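Local coordinates for ancestral congerin Con-anc (PDB 3AK0), which binds beta-galactosides, holding a galactose-glucose disaccharide in the sugar pocket of a reconstructed ancestral fish galectin, at residues N27-S32 / R49-A54; E37-I42 / F118-L123; I90-D95 / F109-G114. All coordinates share one frame; numbering follows the deposited sequence.

Contact 1: N27-S32 / R49-A54; sequences NAKRFS and RFSYGA. With GAL (beta-D-galactopyranose), chain C; BGC (beta-D-glucopyranose), chain B.
Arg30 packs against Arg49 at its root and lies over the ring of Tyr52 further out, so its side chain can be traced from the sheet to the bound sugar. CB rests 4.0 Å from Arg49 CA, where the two arginines form an antiparallel non-hydrogen-bonded pair with both side chains on one face. With CG set between the backbone N and the carbonyl carbon (chi1 66°), the extended chain crosses the tyrosine. CD makes a CH-pi contact, 4.1 Å from the Tyr52 ring centroid. The guanidinium then stacks on the same ring, planes 28° apart, and Arg30 CZ stands 4.0 Å from the Tyr52 centroid in a cation-pi contact. At the tip, both NH1 and NH2 of Arg30 donate to galactose O3, NH2 at 3.0 Å, and NH2 adds a weak bond to O4.

This is part of the carbohydrate site of a galectin beta sandwich: the hairpin of strands 30-35 and 41-52 supplies these residues, and Asn62 and Glu72 of the next two strands also bind the sugar. The long, multi-donor arginines suit a ligand made of hydroxyls. Arg49 NH1 serves galactose O4 and O5, while Arg49 NH2 reaches glucose O3 at 2.7 Å. Asp47 forms salt bridges with Arg30 NH2 and Arg49 NE, Asp55 with Arg49 NH2, and the two carboxylates probably offset the neighbouring positive charges. Tyr52 joins in through its OH, 2.8 Å from galactose O2.

Away from the sugar the chemistry turns apolar. Phe50 CE1 meets Phe31 CE1 at 4.0 Å, and the methyl of Ala28 touches the same Phe50 ring, whose edge faces Lys29 O. Where the chain turns its corner at Phe50 and Ser51, Ser51 N donates to Lys29 O at 2.9 Å in an almost straight bond (175°).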
loop_
_atom_site.group_PDB
_atom_site.type_symbol
_atom_site.label_atom_id
_atom_site.label_comp_id
_atom_site.label_asym_id
_atom_site.label_seq_id
_atom_site.Cartn_x
_atom_site.Cartn_y
_atom_site.Cartn_z
ATOM N N ASN A 27 0.399 -19.884 -13.123
ATOM C CA ASN A 27 1.623 -20.529 -13.623
ATOM C C ASN A 27 2.880 -19.736 -13.277
ATOM O O ASN A 27 3.809 -19.549 -14.084
ATOM C CB ASN A 27 1.492 -20.837 -15.109
ATOM C CG ASN A 27 0.334 -21.796 -15.388
ATOM O OD1 ASN A 27 0.380 -22.980 -15.025
ATOM N ND2 ASN A 27 -0.727 -21.276 -15.995
ATOM N N ALA A 28 2.901 -19.277 -12.026
ATOM C CA ALA A 28 4.004 -18.458 -11.541
ATOM C C ALA A 28 5.363 -19.121 -11.690
ATOM O O ALA A 28 5.537 -20.303 -11.400
ATOM C CB ALA A 28 3.769 -18.069 -10.081
ATOM N N LYS A 29 6.324 -18.307 -12.112
ATOM C CA LYS A 29 7.735 -18.702 -12.119
ATOM C C LYS A 29 8.429 -18.128 -10.900
ATOM O O LYS A 29 9.131 -18.844 -10.207
ATOM C CB LYS A 29 8.439 -18.230 -13.397
ATOM C CG LYS A 29 7.846 -18.848 -14.686
ATOM C CD LYS A 29 7.957 -20.341 -14.562
ATOM C CE LYS A 29 7.116 -21.068 -15.601
ATOM N NZ LYS A 29 7.819 -20.957 -16.903
ATOM N N ARG A 30 8.221 -16.842 -10.641
ATOM C CA ARG A 30 8.714 -16.241 -9.403
ATOM C C ARG A 30 8.032 -14.922 -9.111
ATOM O O ARG A 30 7.527 -14.258 -10.026
ATOM C CB ARG A 30 10.227 -15.989 -9.463
ATOM C CG ARG A 30 10.640 -14.935 -10.497
ATOM C CD ARG A 30 12.117 -14.617 -10.325
ATOM N NE ARG A 30 12.552 -13.685 -11.350
ATOM C CZ ARG A 30 13.569 -12.828 -11.211
ATOM N NH1 ARG A 30 13.912 -12.017 -12.209
ATOM N NH2 ARG A 30 14.237 -12.772 -10.059
ATOM N N PHE A 31 8.061 -14.524 -7.837
ATOM C CA PHE A 31 7.725 -13.155 -7.497
ATOM C C PHE A 31 8.582 -12.717 -6.317
ATOM O O PHE A 31 8.961 -13.543 -5.478
ATOM C CB PHE A 31 6.217 -12.994 -7.194
ATOM C CG PHE A 31 5.791 -13.538 -5.866
ATOM C CD1 PHE A 31 5.484 -14.887 -5.705
ATOM C CD2 PHE A 31 5.667 -12.693 -4.763
ATOM C CE1 PHE A 31 5.100 -15.406 -4.480
ATOM C CE2 PHE A 31 5.265 -13.192 -3.539
ATOM C CZ PHE A 31 4.974 -14.548 -3.382
ATOM N N SER A 32 8.839 -11.410 -6.227
ATOM C CA SER A 32 9.572 -10.924 -5.055
ATOM C C SER A 32 8.840 -9.847 -4.265
ATOM O O SER A 32 8.064 -9.081 -4.834
ATOM C CB SER A 32 10.974 -10.443 -5.470
ATOM O OG SER A 32 10.893 -9.360 -6.394
ATOM N N ARG A 49 11.001 -18.314 -5.669
ATOM C CA ARG A 49 11.264 -18.938 -6.989
ATOM C C ARG A 49 10.611 -20.310 -7.089
ATOM O O ARG A 49 11.112 -21.306 -6.542
ATOM C CB ARG A 49 12.772 -19.019 -7.234
ATOM C CG ARG A 49 13.382 -17.615 -7.339
ATOM C CD ARG A 49 14.898 -17.692 -7.558
ATOM N NE ARG A 49 15.460 -16.334 -7.633
ATOM C CZ ARG A 49 16.715 -16.012 -7.958
ATOM N NH1 ARG A 49 17.069 -14.718 -7.983
ATOM N NH2 ARG A 49 17.617 -16.951 -8.246
ATOM N N PHE A 50 9.453 -20.337 -7.739
ATOM C CA PHE A 50 8.832 -21.610 -8.108
ATOM C C PHE A 50 9.727 -22.326 -9.098
ATOM O O PHE A 50 10.097 -23.487 -8.895
ATOM C CB PHE A 50 7.445 -21.360 -8.685
ATOM C CG PHE A 50 6.509 -20.752 -7.683
ATOM C CD1 PHE A 50 6.515 -19.376 -7.473
ATOM C CD2 PHE A 50 5.673 -21.565 -6.906
ATOM C CE1 PHE A 50 5.664 -18.805 -6.512
ATOM C CE2 PHE A 50 4.823 -21.000 -5.941
ATOM C CZ PHE A 50 4.831 -19.642 -5.736
ATOM N N SER A 51 10.072 -21.603 -10.148
ATOM C CA SER A 51 10.918 -22.139 -11.195
ATOM C C SER A 51 11.685 -21.018 -11.882
ATOM O O SER A 51 11.152 -20.365 -12.777
ATOM C CB SER A 51 10.047 -22.867 -12.207
ATOM O OG SER A 51 10.883 -23.437 -13.200
ATOM N N TYR A 52 12.921 -20.796 -11.459
ATOM C CA TYR A 52 13.767 -19.777 -12.078
ATOM C C TYR A 52 15.142 -20.343 -12.243
ATOM O O TYR A 52 15.974 -20.252 -11.367
ATOM C CB TYR A 52 13.744 -18.458 -11.262
ATOM C CG TYR A 52 14.538 -17.302 -11.823
ATOM C CD1 TYR A 52 13.985 -16.458 -12.792
ATOM C CD2 TYR A 52 15.827 -17.029 -11.378
ATOM C CE1 TYR A 52 14.693 -15.389 -13.297
ATOM C CE2 TYR A 52 16.556 -15.944 -11.898
ATOM C CZ TYR A 52 15.964 -15.134 -12.857
ATOM O OH TYR A 52 16.638 -14.073 -13.373
ATOM N N GLY A 53 15.380 -20.981 -13.389
ATOM C CA GLY A 53 16.690 -21.636 -13.582
ATOM C C GLY A 53 16.871 -22.741 -12.560
ATOM O O GLY A 53 15.936 -23.476 -12.268
ATOM N N ALA A 54 18.058 -22.796 -11.972
ATOM C CA ALA A 54 18.414 -23.828 -11.016
ATOM C C ALA A 54 17.629 -23.790 -9.720
ATOM O O ALA A 54 17.664 -24.752 -8.951
ATOM C CB ALA A 54 19.940 -23.781 -10.731
HETATM C C1 GAL C . 19.148 -12.592 -10.007
HETATM C C2 GAL C . 17.800 -12.129 -10.575
HETATM C C3 GAL C . 17.389 -10.813 -9.921
HETATM C C4 GAL C . 17.408 -10.965 -8.406
HETATM C C5 GAL C . 18.795 -11.455 -7.970
HETATM C C6 GAL C . 18.884 -11.690 -6.470
HETATM O O2 GAL C . 17.827 -11.940 -11.991
HETATM O O3 GAL C . 16.117 -10.462 -10.410
HETATM O O4 GAL C . 16.391 -11.877 -8.021
HETATM O O5 GAL C . 19.058 -12.704 -8.599
HETATM O O6 GAL C . 20.232 -11.977 -6.138
HETATM C C2 BGC B . 22.088 -16.431 -9.735
HETATM C C3 BGC B . 20.708 -15.774 -9.833
HETATM C C4 BGC B . 20.749 -14.335 -10.342
HETATM C C5 BGC B . 21.459 -14.400 -11.700
HETATM C C6 BGC B . 21.696 -13.026 -12.274
HETATM C C1 BGC B . 22.754 -16.316 -11.097
HETATM O O1 BGC B . 24.108 -16.684 -10.964
HETATM O O2 BGC B . 21.947 -17.802 -9.378
HETATM O O3 BGC B . 20.084 -15.814 -8.564
HETATM O O4 BGC B . 19.417 -13.889 -10.535
HETATM O O5 BGC B . 22.749 -14.976 -11.518
HETATM O O6 BGC B . 22.499 -12.324 -11.364
#

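Contact 2: E37-I42 / F118-L123; sequences ESTDSI and FNFIYL
Glu37 and Phe120 lie with their CA atoms 4.7 Å apart where the chain turns a corner at Glu37 and folds into a type I turn from Ser38 to Ser41; no hydrogen bond crosses to segment 118-123 of strand 117-125, whose rings pack on the backbone and side chains of the turn. Phe120 CG is anti to its own N (chi1 -175°), which slides the ring beneath the turn: Ser38 CA sits over one face, 3.5 Å from the ring centroid. Beside it, Thr39 CG2 stands almost centrally above the Tyr122 ring, 3.8 Å from its centroid. Flat aromatic faces suit this place, offering a surface to the CH groups of the turn. Ile42 CD1 comes to the edge of that tyrosine, 3.6 Å from Tyr122 CE2.

The turn leads into strand 41-52 of the galectin sandwich. It is braced by a classic beta bulge, in which Glu37 N and Ser38 N both donate to Ser41 O, and by serine hydroxyls: Asp40 N donates to Ser38 OG in an ST turn, and Ser41 OG to Glu37 OE1 at 2.8 Å. Bent at chi2 (79°), Glu37 curls back, its OE2 at the edge of the Phe118 ring, 3.6 Å from Phe118 CD1.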
loop_
_atom_site.group_PDB
_atom_site.type_symbol
_atom_site.label_atom_id
_atom_site.label_comp_id
_atom_site.label_asym_id
_atom_site.label_seq_id
_atom_site.Cartn_x
_atom_site.Cartn_y
_atom_site.Cartn_z
ATOM N N GLU A 37 14.400 1.561 -0.162
ATOM C CA GLU A 37 14.202 2.974 -0.417
ATOM C C GLU A 37 13.694 3.301 -1.823
ATOM O O GLU A 37 13.115 4.392 -2.024
ATOM C CB GLU A 37 15.510 3.728 -0.159
ATOM C CG GLU A 37 16.049 3.543 1.255
ATOM C CD GLU A 37 16.787 2.224 1.502
ATOM O OE1 GLU A 37 17.439 1.696 0.558
ATOM O OE2 GLU A 37 16.821 1.767 2.674
ATOM N N SER A 38 13.942 2.411 -2.785
ATOM C CA SER A 38 13.432 2.570 -4.169
ATOM C C SER A 38 13.665 1.260 -4.915
ATOM O O SER A 38 14.233 0.292 -4.359
ATOM C CB SER A 38 14.180 3.695 -4.894
ATOM O OG SER A 38 15.516 3.274 -5.123
ATOM N N THR A 39 13.298 1.245 -6.196
ATOM C CA THR A 39 13.524 0.039 -7.005
ATOM C C THR A 39 14.995 -0.363 -7.073
ATOM O O THR A 39 15.293 -1.487 -7.516
ATOM C CB THR A 39 12.737 -0.024 -8.290
ATOM O OG1 THR A 39 13.105 1.076 -9.111
ATOM C CG2 THR A 39 11.233 0.013 -7.995
ATOM N N ASP A 40 15.928 0.540 -6.737
ATOM C CA ASP A 40 17.305 0.516 -7.247
ATOM C C ASP A 40 18.062 0.304 -5.890
ATOM O O ASP A 40 19.275 0.126 -5.853
ATOM C CB ASP A 40 17.804 1.825 -7.835
ATOM C CG ASP A 40 17.326 2.069 -9.238
ATOM O OD1 ASP A 40 17.334 1.120 -10.062
ATOM O OD2 ASP A 40 16.970 3.238 -9.510
ATOM N N SER A 41 17.332 0.352 -4.770
ATOM C CA SER A 41 17.931 0.490 -3.428
ATOM C C SER A 41 17.087 -0.338 -2.450
ATOM O O SER A 41 16.091 0.143 -1.925
ATOM C CB SER A 41 17.922 1.980 -3.043
ATOM O OG SER A 41 18.648 2.286 -1.852
ATOM N N ILE A 42 17.503 -1.591 -2.242
ATOM C CA ILE A 42 16.653 -2.587 -1.579
ATOM C C ILE A 42 17.451 -3.267 -0.488
ATOM O O ILE A 42 18.457 -3.931 -0.761
ATOM C CB ILE A 42 16.160 -3.652 -2.583
ATOM C CG1 ILE A 42 15.313 -3.035 -3.684
ATOM C CG2 ILE A 42 15.359 -4.740 -1.862
ATOM C CD1 ILE A 42 15.229 -3.914 -4.921
ATOM N N PHE A 118 12.710 1.984 7.044
ATOM C CA PHE A 118 12.717 1.919 5.573
ATOM C C PHE A 118 11.483 2.640 5.063
ATOM O O PHE A 118 10.535 2.863 5.831
ATOM C CB PHE A 118 12.708 0.460 5.087
ATOM C CG PHE A 118 13.841 -0.312 5.649
ATOM C CD1 PHE A 118 15.108 -0.188 5.094
ATOM C CD2 PHE A 118 13.665 -1.053 6.819
ATOM C CE1 PHE A 118 16.210 -0.826 5.682
ATOM C CE2 PHE A 118 14.758 -1.715 7.393
ATOM C CZ PHE A 118 16.036 -1.582 6.826
ATOM N N ASN A 119 11.486 3.001 3.787
ATOM C CA ASN A 119 10.426 3.877 3.302
ATOM C C ASN A 119 9.773 3.414 2.007
ATOM O O ASN A 119 8.924 4.121 1.456
ATOM C CB ASN A 119 10.938 5.314 3.162
ATOM C CG ASN A 119 12.190 5.405 2.325
ATOM O OD1 ASN A 119 12.125 5.452 1.102
ATOM N ND2 ASN A 119 13.354 5.488 2.992
ATOM N N PHE A 120 10.132 2.233 1.524
ATOM C CA PHE A 120 9.712 1.813 0.177
ATOM C C PHE A 120 9.509 0.307 0.156
ATOM O O PHE A 120 10.347 -0.437 0.693
ATOM C CB PHE A 120 10.763 2.234 -0.855
ATOM C CG PHE A 120 10.372 1.965 -2.275
ATOM C CD1 PHE A 120 9.646 2.919 -2.990
ATOM C CD2 PHE A 120 10.770 0.791 -2.915
ATOM C CE1 PHE A 120 9.281 2.684 -4.317
ATOM C CE2 PHE A 120 10.417 0.551 -4.252
ATOM C CZ PHE A 120 9.667 1.491 -4.940
ATOM N N ILE A 121 8.382 -0.136 -0.411
ATOM C CA ILE A 121 8.169 -1.578 -0.669
ATOM C C ILE A 121 7.751 -1.718 -2.135
ATOM O O ILE A 121 7.078 -0.854 -2.685
ATOM C CB ILE A 121 7.015 -2.150 0.226
ATOM C CG1 ILE A 121 7.279 -1.868 1.706
ATOM C CG2 ILE A 121 6.749 -3.681 -0.058
ATOM C CD1 ILE A 121 6.005 -1.745 2.524
ATOM N N TYR A 122 8.146 -2.814 -2.786
ATOM C CA TYR A 122 7.511 -3.105 -4.057
ATOM C C TYR A 122 7.456 -4.581 -4.330
ATOM O O TYR A 122 8.254 -5.357 -3.788
ATOM C CB TYR A 122 8.159 -2.326 -5.215
ATOM C CG TYR A 122 9.419 -2.900 -5.813
ATOM C CD1 TYR A 122 9.384 -3.530 -7.049
ATOM C CD2 TYR A 122 10.654 -2.739 -5.179
ATOM C CE1 TYR A 122 10.534 -4.029 -7.642
ATOM C CE2 TYR A 122 11.809 -3.227 -5.766
ATOM C CZ TYR A 122 11.738 -3.883 -6.997
ATOM O OH TYR A 122 12.871 -4.411 -7.609
ATOM N N LEU A 123 6.504 -4.971 -5.178
ATOM C CA LEU A 123 6.393 -6.359 -5.579
ATOM C C LEU A 123 6.859 -6.433 -7.025
ATOM O O LEU A 123 6.594 -5.529 -7.830
ATOM C CB LEU A 123 4.933 -6.856 -5.439
ATOM C CG LEU A 123 4.617 -8.314 -5.824
ATOM C CD1 LEU A 123 3.369 -8.708 -5.099
ATOM C CD2 LEU A 123 4.461 -8.479 -7.352
#

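Contact 3: I90-D95 / F109-G114; sequences ITFDID and FPNRHG
Asn111 N donates to Asp95 O across 2.8 Å, in a nearly straight bond (170°) that ties two loops of the galectin beta sandwich together. In its five-stranded sheet, 85-92 and 106-110 are separated by 96-100. The loop that links 85-92 to 96-100 therefore meets the chain leaving 106-110, past the end of the intervening strand 96-100. The Asn111 side chain follows its backbone into the contact: CB is 3.4 Å from Asp95 O. A chi1 of -174° swings the buried amide away from the Asn111 backbone N, in among the carbonyls of Asp93 and Ile94 and toward the ring of Phe92; a small polar group suits a place lined by backbone oxygens.

Gly114 CA also approaches Ile94 O at 3.3 Å, a CA-H...O contact made where the glycine has no side chain to intervene. Ile94 CG1 reaches back to Gly114 O at 3.3 Å.

A second layer shapes each loop. Asp93 forms an Asx turn, OD2 accepting from Asp95 N at 2.9 Å, and the same oxygen receives Thr96 N; OD1 bonds to Tyr98 OH. This is consistent with Asp95 O being held where Asn111 N can reach it. In 109-114, a type I turn from Asn111 to Gly114 is closed by Gly114 N donating to Asn111 O at 3.0 Å, and Gly114 takes a positive phi (60°), readily adopted by glycine.

Further out, Phe92 meets the rings of Phe12 and Phe118 edge-to-face. Arg112, turned away from the contact, binds Gln71 O, Ser63 OG and the sugar-pocket residue Asn62, while Phe109 CZ lies 3.4 Å above the plane of the Arg112 guanidinium.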
loop_
_atom_site.group_PDB
_atom_site.type_symbol
_atom_site.label_atom_id
_atom_site.label_comp_id
_atom_site.label_asym_id
_atom_site.label_seq_id
_atom_site.Cartn_x
_atom_site.Cartn_y
_atom_site.Cartn_z
ATOM N N ILE A 90 6.951 -9.171 7.833
ATOM C CA ILE A 90 8.356 -8.751 7.972
ATOM C C ILE A 90 8.538 -7.840 9.176
ATOM O O ILE A 90 7.772 -6.893 9.385
ATOM C CB ILE A 90 8.817 -8.038 6.676
ATOM C CG1 ILE A 90 8.693 -9.021 5.499
ATOM C CG2 ILE A 90 10.280 -7.561 6.796
ATOM C CD1 ILE A 90 8.686 -8.398 4.081
ATOM N N THR A 91 9.575 -8.139 9.962
ATOM C CA THR A 91 9.990 -7.275 11.052
ATOM C C THR A 91 11.496 -7.152 10.977
ATOM O O THR A 91 12.117 -7.852 10.201
ATOM C CB THR A 91 9.649 -7.846 12.439
ATOM O OG1 THR A 91 10.169 -9.178 12.556
ATOM C CG2 THR A 91 8.163 -7.895 12.614
ATOM N N PHE A 92 12.083 -6.269 11.782
ATOM C CA PHE A 92 13.562 -6.182 11.813
ATOM C C PHE A 92 14.014 -5.511 13.091
ATOM O O PHE A 92 13.272 -4.731 13.697
ATOM C CB PHE A 92 14.104 -5.390 10.607
ATOM C CG PHE A 92 13.638 -3.970 10.539
ATOM C CD1 PHE A 92 12.451 -3.641 9.894
ATOM C CD2 PHE A 92 14.432 -2.954 11.052
ATOM C CE1 PHE A 92 12.025 -2.311 9.837
ATOM C CE2 PHE A 92 14.009 -1.642 10.987
ATOM C CZ PHE A 92 12.810 -1.320 10.367
ATOM N N ASP A 93 15.248 -5.814 13.492
ATOM C CA ASP A 93 15.942 -4.937 14.428
ATOM C C ASP A 93 17.149 -4.378 13.651
ATOM O O ASP A 93 17.237 -4.554 12.423
ATOM C CB ASP A 93 16.315 -5.674 15.720
ATOM C CG ASP A 93 17.136 -6.946 15.485
ATOM O OD1 ASP A 93 16.932 -7.912 16.258
ATOM O OD2 ASP A 93 17.973 -7.031 14.557
ATOM N N ILE A 94 18.072 -3.717 14.347
ATOM C CA ILE A 94 19.159 -3.040 13.657
ATOM C C ILE A 94 20.130 -4.044 13.018
ATOM O O ILE A 94 20.924 -3.690 12.137
ATOM C CB ILE A 94 19.911 -2.091 14.617
ATOM C CG1 ILE A 94 20.755 -1.098 13.833
ATOM C CG2 ILE A 94 20.729 -2.870 15.625
ATOM C CD1 ILE A 94 21.431 0.000 14.682
ATOM N N ASP A 95 20.054 -5.305 13.442
ATOM C CA ASP A 95 20.957 -6.321 12.917
ATOM C C ASP A 95 20.369 -7.253 11.865
ATOM O O ASP A 95 21.071 -7.711 10.962
ATOM C CB ASP A 95 21.525 -7.123 14.084
ATOM C CG ASP A 95 22.632 -6.341 14.820
ATOM O OD1 ASP A 95 23.609 -5.947 14.147
ATOM O OD2 ASP A 95 22.524 -6.143 16.026
ATOM N N PHE A 109 17.497 -12.674 7.716
ATOM C CA PHE A 109 18.408 -12.128 6.695
ATOM C C PHE A 109 19.071 -10.897 7.333
ATOM O O PHE A 109 18.398 -10.147 8.025
ATOM C CB PHE A 109 17.640 -11.741 5.414
ATOM C CG PHE A 109 18.539 -11.274 4.296
ATOM C CD1 PHE A 109 19.316 -12.186 3.609
ATOM C CD2 PHE A 109 18.640 -9.927 3.977
ATOM C CE1 PHE A 109 20.176 -11.753 2.577
ATOM C CE2 PHE A 109 19.499 -9.495 2.935
ATOM C CZ PHE A 109 20.264 -10.402 2.285
ATOM N N PRO A 110 20.381 -10.686 7.126
ATOM C CA PRO A 110 21.013 -9.540 7.805
ATOM C C PRO A 110 20.465 -8.187 7.349
ATOM O O PRO A 110 20.123 -8.032 6.182
ATOM C CB PRO A 110 22.488 -9.635 7.369
ATOM C CG PRO A 110 22.481 -10.474 6.129
ATOM C CD PRO A 110 21.341 -11.454 6.317
ATOM N N ASN A 111 20.428 -7.238 8.273
ATOM C CA ASN A 111 20.148 -5.816 7.991
ATOM C C ASN A 111 21.529 -5.241 7.688
ATOM O O ASN A 111 22.227 -4.752 8.589
ATOM C CB ASN A 111 19.517 -5.190 9.260
ATOM C CG ASN A 111 19.028 -3.725 9.076
ATOM O OD1 ASN A 111 18.249 -3.225 9.936
ATOM N ND2 ASN A 111 19.488 -3.039 8.051
ATOM N N ARG A 112 21.917 -5.324 6.415
ATOM C CA ARG A 112 23.315 -5.065 6.028
ATOM C C ARG A 112 23.790 -3.635 6.265
ATOM O O ARG A 112 25.001 -3.409 6.518
ATOM C CB ARG A 112 23.542 -5.491 4.576
ATOM C CG ARG A 112 23.504 -6.997 4.481
ATOM C CD ARG A 112 23.582 -7.465 3.027
ATOM N NE ARG A 112 23.915 -8.896 2.991
ATOM C CZ ARG A 112 23.701 -9.671 1.924
ATOM N NH1 ARG A 112 24.036 -10.963 1.971
ATOM N NH2 ARG A 112 23.119 -9.172 0.816
ATOM N N HIS A 113 22.857 -2.684 6.235
ATOM C CA HIS A 113 23.181 -1.266 6.437
ATOM C C HIS A 113 22.836 -0.804 7.833
ATOM O O HIS A 113 23.099 0.341 8.217
ATOM C CB HIS A 113 22.439 -0.417 5.399
ATOM C CG HIS A 113 22.685 -0.874 3.995
ATOM N ND1 HIS A 113 23.886 -0.665 3.355
ATOM C CD2 HIS A 113 21.905 -1.563 3.129
ATOM C CE1 HIS A 113 23.833 -1.197 2.148
ATOM N NE2 HIS A 113 22.643 -1.753 1.984
ATOM N N GLY A 114 22.242 -1.703 8.611
ATOM C CA GLY A 114 21.917 -1.414 9.991
ATOM C C GLY A 114 20.985 -0.243 10.148
ATOM O O GLY A 114 21.179 0.599 11.038
#

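Overall arrangement
Contacts 1 and 2 belong to the same sheet, the one that carries the sugar, where strand 30-35 lies between 41-52 and 117-125; they touch where Ser32 O packs on Leu123 CG. Contact 3 lies at the loops of the five-stranded sheet, its centre about 25 Å from that of contact 1, yet it meets contact 2, where the Phe118 ring packs on Asn111. All three are partly buried, but their chemistry differs. Contact 1 spends its arginines on the sugar and keeps its phenylalanines inside. Contact 2 relies on CH-pi and apolar packing under a bulged turn, and contact 3, the more exposed at its surface, rests chiefly on backbone oxygens.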